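Local coordinates for AlkZ (Streptomyces sahachiroi, PDB 5UUJ), which belongs to the AlkZ-like family of DNA glycosylases, proteins assigned to the helix-turn-helix clan, at residues F13-R16 and M17-F21; P117-V120 and D121-T124; L136-D139 and E140-R144; E254-E258 and G259-F263. All coordinates share one frame; numbering follows the deposited sequence.

Overall arrangement
Along the chain the four contacts come in series, and each is local: one at the end of helix 9-19, one in the first turns of helix 117-130, one at the capped start of helix 138-146 and one round a hairpin. They fall into two pairs. Contacts 2 and 3 have centres about 17 Å apart, on helix 117-130 and on the strand 136-137 and helix 138-146 that follow it. Contacts 1 and 4, also about 17 Å between centres, bring helix 9-19 near the hairpin of strands 252-257 and 260-265, which are far apart in sequence. From one pair to the other, centres lie 42 to 49 Å apart. The N-terminal helix is thus built into the same region as residues some 240 positions later.

Contact 1: F13-R16 and M17-F21; sequences FAWR and MQRQF
Arg19 lays its aliphatic chain over one face of the Trp15 indole, one helical turn away. The CH-pi contact is made by Arg19 CG, 3.6 Å from the centroid of the six-membered ring of Trp15 and only 11° off the ring normal. Trp15 CG stands anti to its backbone nitrogen (chi1 -179°), which swings the indole along the helix toward residue 19, and the Arg19 chain folds at chi2 and chi3 to run beside it. Ring and guanidinium planes end up nearly parallel, 12° apart, with Arg19 CD 3.7 Å from Trp15 CZ2. Gln18 meets the same indole differently: its amide plane is almost perpendicular to the ring, and NE2 comes within 3.8 Å of Trp15 CD1. NE2 also makes a weak bond to the Glu271 carboxylate that takes Trp15 NE1.

The backbone bonds are those of a regular helix, among them Arg19 N to Trp15 O at 2.9 Å and Gln20 N to Arg16 O at 2.8 Å. Helix 9-19 then ends in a Schellman motif, with Phe21 as the C-prime residue at positive phi. Gln20 CG lies 3.2 Å from Arg16 O, and the chain runs on extended from there.

Other polar ends are also bound outside these residues: Arg19 NE donates to the carbonyl of Gly217, and Arg16 and Gln20 to those of Gly220, Pro221 and Ala218.

Arg19 thus divides its chemistry, methylenes on Trp15 and N-H outward; with Arg16 and Gln20 it ties this largely buried helix end to main-chain oxygens of residues 217-221, while Trp15 is held by Glu271.

Contact 2: P117-V120 and D121-T124; sequences PRQV and DELT
Thr124 turns its hydroxyl back on the helix, OG1 donating to Val120 O at 2.9 Å. Thr124 N donates to that same oxygen, and the two donors approach from opposite faces of the carbonyl plane, the hydroxyl from 38° out of it. With OG1 anti to the carbonyl carbon (chi1 -63°), the hydroxyl lies beside its own N-H. This is the closely packed side: Val120 and Leu123 are buried against helix 162-172, where Val120 touches Pro168 and Leu123 touches Val165. Arg172 of that helix bonds to Thr124 OG1 and forms a salt bridge with Asp121 OD1.

The Arg118 side is looser. The Arg118 chain bends at chi2 and brings the guanidinium across Glu122, the two planes 79° apart. Glu122 OE2 sits above one guanidinium face, 3.8 Å from Arg118 NE: a long salt bridge of charge alone, with no N-H directed at the oxygen. Asp121 CB lies at the guanidinium edge, 3.6 Å from Arg118 NH1.

Water fills in at two places. One molecule donates to both Pro117 O and Asp121 OD1, the latter at 2.8 Å; another accepts from Gln119 NE2 and donates weakly to Glu122 OE1. Gln119 OE1 meanwhile accepts from Thr116 N. Arg118, Gln119 and Glu122 also touch a crystal neighbour, so their poses may owe something to the lattice.

Directed bonds, including those to Arg172, thus hold the Thr124 hydroxyl and Asp121 carboxylate, whereas Arg118 and Glu122 are paired by charge only.

Contact 3: L136-D139 and E140-R144; sequences LTRD and ELVTR
Leu136 lies across the Glu140 side chain, its CD2 3.6 Å from Glu140 OE1 and its CB packed on Glu140 CB. The other methyl, CD1, lies 4.0 Å from Leu141 CA and, one turn on, loosely touches Arg144 CG, the Leu136 and Arg144 side chains crossing at about a right angle. Ile130 of helix 117-130 borders all three of Leu136, Leu141 and Arg144, so this apolar patch joins the start of one helix to the end of the preceding one.

Thr137 and Glu140 bind each other twice. Thr137 OG1 accepts from Glu140 N at 3.1 Å, and Glu140 OE1 accepts from Thr137 N at 3.2 Å in a nearly straight bond of 165°. These reciprocal bonds make a capping box, with Thr137 as the N-cap of helix 138-146, and they satisfy N-H groups that have no preceding turn of helix to bond to. Thr137 OG1 sits between its backbone N and carbonyl carbon (chi1 65°), the rotamer that points the oxygen at the first turn. Glu140, extended beyond CG, carries its carboxylate back alongside Leu136; Thr137 N meets OE1 on the anti side, 35° out of the carboxylate plane. The same OE1 forms a salt bridge with Arg181.

Further on, Asp139 O is gripped by Thr143 twice, by OG1 at 2.7 Å and by the backbone N, from opposite faces of the carbonyl. The Asp139 carboxylate pairs with its neighbour: OD1 lies over one face of the Arg138 guanidinium, 3.3 Å from Arg138 NH1, a pairing of charges in which no N-H points at the oxygen.

Contact 4: E254-E258 and G259-F263; sequences EVDVE and GRKAF
Val255 and Ala262 exchange two backbone bonds as a hydrogen-bonded pair of an antiparallel hairpin, strands 252-257 and 260-265 joined by a type I' turn from Val257 to Arg260. Val255 N to Ala262 O is the shorter, 2.7 Å and almost linear at 175°. Nearer the turn, Val257 N donates to Arg260 O at 2.9 Å, and Arg260 N returns a bond to Val257 O, closing the turn. Between these pairs, Lys261 CA comes within 3.4 Å of Val255 O in a CA-H...O contact.

Side chains alternate between the two faces. Glu254, Asp256, Lys261 and Phe263 share one, where Lys261 bends at chi2 and chi4 and brings CE 3.8 Å from Asp256 OD2; the ammonium stays beyond salt-bridge range of both Glu254 and Asp256. Val255, Val257, Arg260 and Ala262 lie on the other face, Val257 resting on Trp9 and Val12 of helix 9-19. In the turn, Glu258 OE2 accepts from Trp9 N, and Arg260, at its end, forms a salt bridge with Asp298, while strand 6-7 lies alongside 252-257. Asp256 holds the turn itself: with CG anti to the backbone nitrogen (chi1 -173°), OD1 accepts from Gly259 N at 2.8 Å, nearly along its C-O axis.

Contact 1: F13-R16 and M17-F21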
# COMPACT_ATOMS: atom_id res chain seq x y z
N PHE A 13 12.37 -2.01 -14.40
CA PHE A 13 12.22 -0.77 -13.63
C PHE A 13 11.49 0.29 -14.45
O PHE A 13 10.58 0.96 -13.95
CB PHE A 13 13.58 -0.23 -13.18
CG PHE A 13 14.32 -1.15 -12.26
CD1 PHE A 13 13.65 -2.05 -11.44
CD2 PHE A 13 15.71 -1.12 -12.21
CE1 PHE A 13 14.34 -2.89 -10.59
CE2 PHE A 13 16.40 -1.96 -11.35
CZ PHE A 13 15.72 -2.84 -10.55
N ALA A 14 11.89 0.44 -15.71
CA ALA A 14 11.27 1.41 -16.60
C ALA A 14 9.80 1.07 -16.82
O ALA A 14 8.94 1.95 -16.83
CB ALA A 14 12.01 1.47 -17.92
N TRP A 15 9.51 -0.21 -17.00
CA TRP A 15 8.14 -0.66 -17.24
C TRP A 15 7.28 -0.41 -16.01
O TRP A 15 6.16 0.09 -16.11
CB TRP A 15 8.11 -2.14 -17.62
CG TRP A 15 6.73 -2.63 -17.90
CD1 TRP A 15 6.04 -2.50 -19.07
CD2 TRP A 15 5.86 -3.32 -17.00
NE1 TRP A 15 4.79 -3.06 -18.95
CE2 TRP A 15 4.66 -3.58 -17.69
CE3 TRP A 15 5.98 -3.75 -15.67
CZ2 TRP A 15 3.59 -4.24 -17.10
CZ3 TRP A 15 4.91 -4.41 -15.09
CH2 TRP A 15 3.73 -4.65 -15.80
N ARG A 16 7.81 -0.76 -14.84
CA ARG A 16 7.11 -0.52 -13.58
C ARG A 16 6.80 0.97 -13.40
O ARG A 16 5.69 1.33 -13.02
CB ARG A 16 7.93 -1.02 -12.39
CG ARG A 16 7.95 -2.53 -12.25
CD ARG A 16 8.91 -2.97 -11.16
NE ARG A 16 8.91 -4.42 -10.99
CZ ARG A 16 9.76 -5.09 -10.21
NH1 ARG A 16 10.69 -4.44 -9.52
NH2 ARG A 16 9.68 -6.41 -10.12
N MSE A 17 7.78 1.82 -13.68
CA MSE A 17 7.60 3.25 -13.51
C MSE A 17 6.58 3.82 -14.50
O MSE A 17 5.94 4.83 -14.22
CB MSE A 17 8.93 3.97 -13.66
CG MSE A 17 9.82 3.82 -12.43
SE MSE A 17 11.41 4.93 -12.54
CE MSE A 17 11.55 5.43 -10.66
N GLN A 18 6.45 3.17 -15.65
CA GLN A 18 5.42 3.54 -16.60
C GLN A 18 4.05 3.16 -16.02
O GLN A 18 3.12 3.97 -16.02
CB GLN A 18 5.66 2.87 -17.95
CG GLN A 18 4.57 3.11 -18.98
CD GLN A 18 3.58 1.95 -19.06
OE1 GLN A 18 2.39 2.12 -18.81
NE2 GLN A 18 4.08 0.78 -19.44
N ARG A 19 3.95 1.94 -15.51
CA ARG A 19 2.69 1.46 -14.95
C ARG A 19 2.28 2.25 -13.70
O ARG A 19 1.09 2.40 -13.43
CB ARG A 19 2.79 -0.02 -14.61
CG ARG A 19 3.06 -0.93 -15.80
CD ARG A 19 1.90 -0.97 -16.77
NE ARG A 19 0.69 -1.51 -16.16
CZ ARG A 19 -0.51 -1.49 -16.73
NH1 ARG A 19 -0.67 -0.94 -17.93
NH2 ARG A 19 -1.55 -2.01 -16.10
N GLN A 20 3.26 2.76 -12.96
CA GLN A 20 3.00 3.45 -11.69
C GLN A 20 2.88 4.96 -11.85
O GLN A 20 2.92 5.70 -10.86
CB GLN A 20 4.10 3.12 -10.68
CG GLN A 20 4.12 1.67 -10.23
CD GLN A 20 5.24 1.39 -9.25
OE1 GLN A 20 5.60 2.24 -8.43
NE2 GLN A 20 5.82 0.20 -9.34
N PHE A 21 2.74 5.42 -13.09
CA PHE A 21 2.56 6.84 -13.41
C PHE A 21 3.74 7.71 -12.98
O PHE A 21 3.58 8.89 -12.70
CB PHE A 21 1.28 7.38 -12.76
CG PHE A 21 0.04 6.61 -13.12
CD1 PHE A 21 -0.36 6.51 -14.45
CD2 PHE A 21 -0.74 6.02 -12.14
CE1 PHE A 21 -1.50 5.81 -14.78
CE2 PHE A 21 -1.88 5.32 -12.48
CZ PHE A 21 -2.27 5.21 -13.80

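Contact 2: P117-V120 and D121-T124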
# COMPACT_ATOMS: atom_id res chain seq x y z
N PRO A 117 -11.22 -16.38 19.17
CA PRO A 117 -11.80 -16.43 17.82
C PRO A 117 -13.33 -16.35 17.85
O PRO A 117 -13.92 -15.70 16.99
CB PRO A 117 -11.33 -17.79 17.28
CG PRO A 117 -10.09 -18.09 18.05
CD PRO A 117 -10.32 -17.52 19.42
N ARG A 118 -13.95 -17.01 18.82
CA ARG A 118 -15.39 -16.94 18.98
C ARG A 118 -15.81 -15.48 19.17
O ARG A 118 -16.78 -15.02 18.57
CB ARG A 118 -15.86 -17.78 20.17
CG ARG A 118 -17.36 -17.76 20.41
CD ARG A 118 -18.11 -18.57 19.37
NE ARG A 118 -19.53 -18.21 19.30
CZ ARG A 118 -20.04 -17.35 18.42
NH1 ARG A 118 -19.27 -16.75 17.52
NH2 ARG A 118 -21.34 -17.09 18.44
N GLN A 119 -15.07 -14.77 20.01
CA GLN A 119 -15.37 -13.39 20.33
C GLN A 119 -15.12 -12.45 19.15
O GLN A 119 -15.79 -11.43 19.02
CB GLN A 119 -14.56 -12.94 21.54
CG GLN A 119 -15.12 -13.44 22.85
CD GLN A 119 -14.17 -13.21 24.01
OE1 GLN A 119 -12.95 -13.23 23.84
NE2 GLN A 119 -14.73 -12.98 25.19
N VAL A 120 -14.15 -12.79 18.30
CA VAL A 120 -13.90 -11.99 17.10
C VAL A 120 -15.13 -12.06 16.19
O VAL A 120 -15.55 -11.05 15.63
CB VAL A 120 -12.64 -12.46 16.34
CG1 VAL A 120 -12.54 -11.82 14.96
CG2 VAL A 120 -11.39 -12.14 17.15
N ASP A 121 -15.71 -13.25 16.06
CA ASP A 121 -16.91 -13.43 15.25
C ASP A 121 -18.07 -12.61 15.81
O ASP A 121 -18.79 -11.95 15.07
CB ASP A 121 -17.32 -14.90 15.18
CG ASP A 121 -16.35 -15.74 14.36
OD1 ASP A 121 -15.50 -15.16 13.65
OD2 ASP A 121 -16.47 -16.98 14.41
N GLU A 122 -18.24 -12.66 17.13
CA GLU A 122 -19.30 -11.91 17.79
C GLU A 122 -19.13 -10.41 17.55
O GLU A 122 -20.09 -9.70 17.25
CB GLU A 122 -19.32 -12.20 19.29
CG GLU A 122 -19.73 -13.62 19.64
CD GLU A 122 -19.52 -13.93 21.11
OE1 GLU A 122 -19.10 -13.04 21.86
OE2 GLU A 122 -19.79 -15.08 21.51
N LEU A 123 -17.89 -9.94 17.67
CA LEU A 123 -17.58 -8.54 17.44
C LEU A 123 -17.84 -8.13 16.00
O LEU A 123 -18.33 -7.03 15.75
CB LEU A 123 -16.12 -8.25 17.79
CG LEU A 123 -15.80 -8.25 19.29
CD1 LEU A 123 -14.30 -8.35 19.48
CD2 LEU A 123 -16.36 -7.01 19.96
N THR A 124 -17.51 -9.02 15.07
CA THR A 124 -17.74 -8.76 13.65
C THR A 124 -19.21 -8.47 13.41
O THR A 124 -19.56 -7.47 12.78
CB THR A 124 -17.29 -9.96 12.79
OG1 THR A 124 -15.88 -10.16 12.93
CG2 THR A 124 -17.61 -9.72 11.31
O HOH W 1 -12.84 -15.98 14.25
O HOH W 2 -17.88 -13.21 24.96

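Contact 3: L136-D139 and E140-R144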
# COMPACT_ATOMS: atom_id res chain seq x y z
N LEU A 136 -18.96 6.66 14.30
CA LEU A 136 -18.55 6.71 15.70
C LEU A 136 -17.04 6.77 15.85
O LEU A 136 -16.30 6.18 15.07
CB LEU A 136 -19.07 5.49 16.46
CG LEU A 136 -20.58 5.25 16.51
CD1 LEU A 136 -20.87 3.92 17.18
CD2 LEU A 136 -21.28 6.38 17.23
N THR A 137 -16.59 7.49 16.88
CA THR A 137 -15.18 7.45 17.27
C THR A 137 -14.87 6.08 17.86
O THR A 137 -15.78 5.27 18.07
CB THR A 137 -14.84 8.54 18.30
OG1 THR A 137 -15.55 8.29 19.52
CG2 THR A 137 -15.21 9.92 17.78
N ARG A 138 -13.60 5.81 18.12
CA ARG A 138 -13.21 4.56 18.76
C ARG A 138 -13.90 4.41 20.11
O ARG A 138 -14.51 3.38 20.39
CB ARG A 138 -11.69 4.49 18.94
CG ARG A 138 -11.20 3.31 19.77
CD ARG A 138 -9.69 3.34 19.94
NE ARG A 138 -9.25 4.60 20.55
CZ ARG A 138 -9.10 4.80 21.86
NH1 ARG A 138 -9.34 3.82 22.73
NH2 ARG A 138 -8.69 5.98 22.30
N ASP A 139 -13.79 5.45 20.93
CA ASP A 139 -14.36 5.42 22.28
C ASP A 139 -15.88 5.25 22.24
O ASP A 139 -16.44 4.52 23.06
CB ASP A 139 -13.99 6.69 23.04
CG ASP A 139 -12.51 6.78 23.35
OD1 ASP A 139 -11.90 5.72 23.64
OD2 ASP A 139 -11.96 7.90 23.31
N GLU A 140 -16.53 5.92 21.30
CA GLU A 140 -17.97 5.81 21.16
C GLU A 140 -18.38 4.39 20.76
O GLU A 140 -19.36 3.86 21.28
CB GLU A 140 -18.49 6.82 20.13
CG GLU A 140 -18.53 8.25 20.64
CD GLU A 140 -19.00 9.24 19.59
OE1 GLU A 140 -18.97 8.90 18.39
OE2 GLU A 140 -19.42 10.35 19.97
N LEU A 141 -17.61 3.79 19.86
CA LEU A 141 -17.90 2.43 19.40
C LEU A 141 -17.66 1.41 20.51
O LEU A 141 -18.46 0.49 20.71
CB LEU A 141 -17.06 2.09 18.17
CG LEU A 141 -17.16 0.65 17.65
CD1 LEU A 141 -18.60 0.28 17.32
CD2 LEU A 141 -16.27 0.45 16.44
N VAL A 142 -16.55 1.57 21.23
CA VAL A 142 -16.22 0.66 22.32
C VAL A 142 -17.26 0.76 23.43
O VAL A 142 -17.61 -0.24 24.05
CB VAL A 142 -14.81 0.95 22.88
CG1 VAL A 142 -14.56 0.19 24.19
CG2 VAL A 142 -13.74 0.57 21.86
N THR A 143 -17.75 1.97 23.66
CA THR A 143 -18.77 2.20 24.68
C THR A 143 -20.07 1.48 24.32
O THR A 143 -20.73 0.91 25.18
CB THR A 143 -19.05 3.71 24.87
OG1 THR A 143 -17.86 4.35 25.36
CG2 THR A 143 -20.18 3.95 25.87
N ARG A 144 -20.42 1.51 23.04
CA ARG A 144 -21.60 0.79 22.56
C ARG A 144 -21.43 -0.71 22.79
O ARG A 144 -22.35 -1.39 23.24
CB ARG A 144 -21.84 1.06 21.07
CG ARG A 144 -22.45 2.42 20.76
CD ARG A 144 -23.89 2.53 21.25
NE ARG A 144 -24.72 1.42 20.77
CZ ARG A 144 -25.34 1.40 19.59
NH1 ARG A 144 -25.24 2.43 18.76
NH2 ARG A 144 -26.07 0.35 19.25

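Contact 4: E254-E258 and G259-F263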
# COMPACT_ATOMS: atom_id res chain seq x y z
N GLU A 254 6.34 -16.65 -17.78
CA GLU A 254 7.55 -16.74 -16.97
C GLU A 254 8.67 -15.92 -17.61
O GLU A 254 8.96 -16.06 -18.79
CB GLU A 254 8.00 -18.19 -16.79
CG GLU A 254 9.21 -18.33 -15.88
CD GLU A 254 9.58 -19.78 -15.61
OE1 GLU A 254 10.09 -20.44 -16.53
OE2 GLU A 254 9.36 -20.25 -14.47
N VAL A 255 9.28 -15.06 -16.80
CA VAL A 255 10.35 -14.18 -17.25
C VAL A 255 11.65 -14.47 -16.50
O VAL A 255 11.66 -14.54 -15.27
CB VAL A 255 9.99 -12.69 -17.06
CG1 VAL A 255 11.00 -11.80 -17.78
CG2 VAL A 255 8.59 -12.40 -17.55
N ASP A 256 12.73 -14.65 -17.25
CA ASP A 256 14.06 -14.76 -16.67
C ASP A 256 14.67 -13.36 -16.58
O ASP A 256 15.20 -12.85 -17.56
CB ASP A 256 14.94 -15.68 -17.52
CG ASP A 256 16.28 -15.98 -16.87
OD1 ASP A 256 16.67 -15.27 -15.92
OD2 ASP A 256 16.95 -16.92 -17.34
N VAL A 257 14.59 -12.76 -15.40
CA VAL A 257 15.12 -11.41 -15.20
C VAL A 257 16.53 -11.49 -14.62
O VAL A 257 16.72 -11.44 -13.40
CB VAL A 257 14.23 -10.57 -14.27
CG1 VAL A 257 14.67 -9.12 -14.30
CG2 VAL A 257 12.77 -10.68 -14.69
N GLU A 258 17.52 -11.60 -15.50
CA GLU A 258 18.92 -11.71 -15.11
C GLU A 258 19.12 -12.76 -14.02
O GLU A 258 19.77 -12.51 -13.01
CB GLU A 258 19.45 -10.35 -14.64
CG GLU A 258 19.55 -9.32 -15.76
CD GLU A 258 20.15 -8.00 -15.31
OE1 GLU A 258 21.24 -8.00 -14.70
OE2 GLU A 258 19.52 -6.95 -15.57
N GLY A 259 18.54 -13.94 -14.24
CA GLY A 259 18.72 -15.07 -13.35
C GLY A 259 17.50 -15.41 -12.51
O GLY A 259 17.35 -16.54 -12.06
N ARG A 260 16.64 -14.42 -12.28
CA ARG A 260 15.46 -14.63 -11.44
C ARG A 260 14.24 -15.00 -12.28
O ARG A 260 13.75 -14.20 -13.07
CB ARG A 260 15.16 -13.37 -10.62
CG ARG A 260 14.02 -13.56 -9.61
CD ARG A 260 13.58 -12.24 -9.00
NE ARG A 260 14.61 -11.65 -8.14
CZ ARG A 260 14.46 -10.52 -7.45
NH1 ARG A 260 13.33 -9.85 -7.52
NH2 ARG A 260 15.46 -10.07 -6.70
N LYS A 261 13.74 -16.22 -12.08
CA LYS A 261 12.50 -16.64 -12.70
C LYS A 261 11.33 -16.00 -11.98
O LYS A 261 11.18 -16.16 -10.77
CB LYS A 261 12.37 -18.17 -12.69
CG LYS A 261 13.51 -18.89 -13.38
CD LYS A 261 13.60 -18.54 -14.86
CE LYS A 261 14.68 -19.36 -15.57
NZ LYS A 261 14.41 -20.82 -15.50
N ALA A 262 10.52 -15.25 -12.72
CA ALA A 262 9.39 -14.53 -12.15
C ALA A 262 8.21 -14.54 -13.12
O ALA A 262 8.37 -14.88 -14.29
CB ALA A 262 9.79 -13.10 -11.82
N PHE A 263 7.04 -14.18 -12.62
CA PHE A 263 5.82 -14.16 -13.42
C PHE A 263 5.43 -12.74 -13.82
O PHE A 263 5.42 -11.83 -12.99
CB PHE A 263 4.66 -14.81 -12.67
CG PHE A 263 4.85 -16.28 -12.39
CD1 PHE A 263 4.85 -17.20 -13.43
CD2 PHE A 263 5.01 -16.73 -11.09
CE1 PHE A 263 5.01 -18.55 -13.17
CE2 PHE A 263 5.17 -18.08 -10.83
CZ PHE A 263 5.18 -18.99 -11.87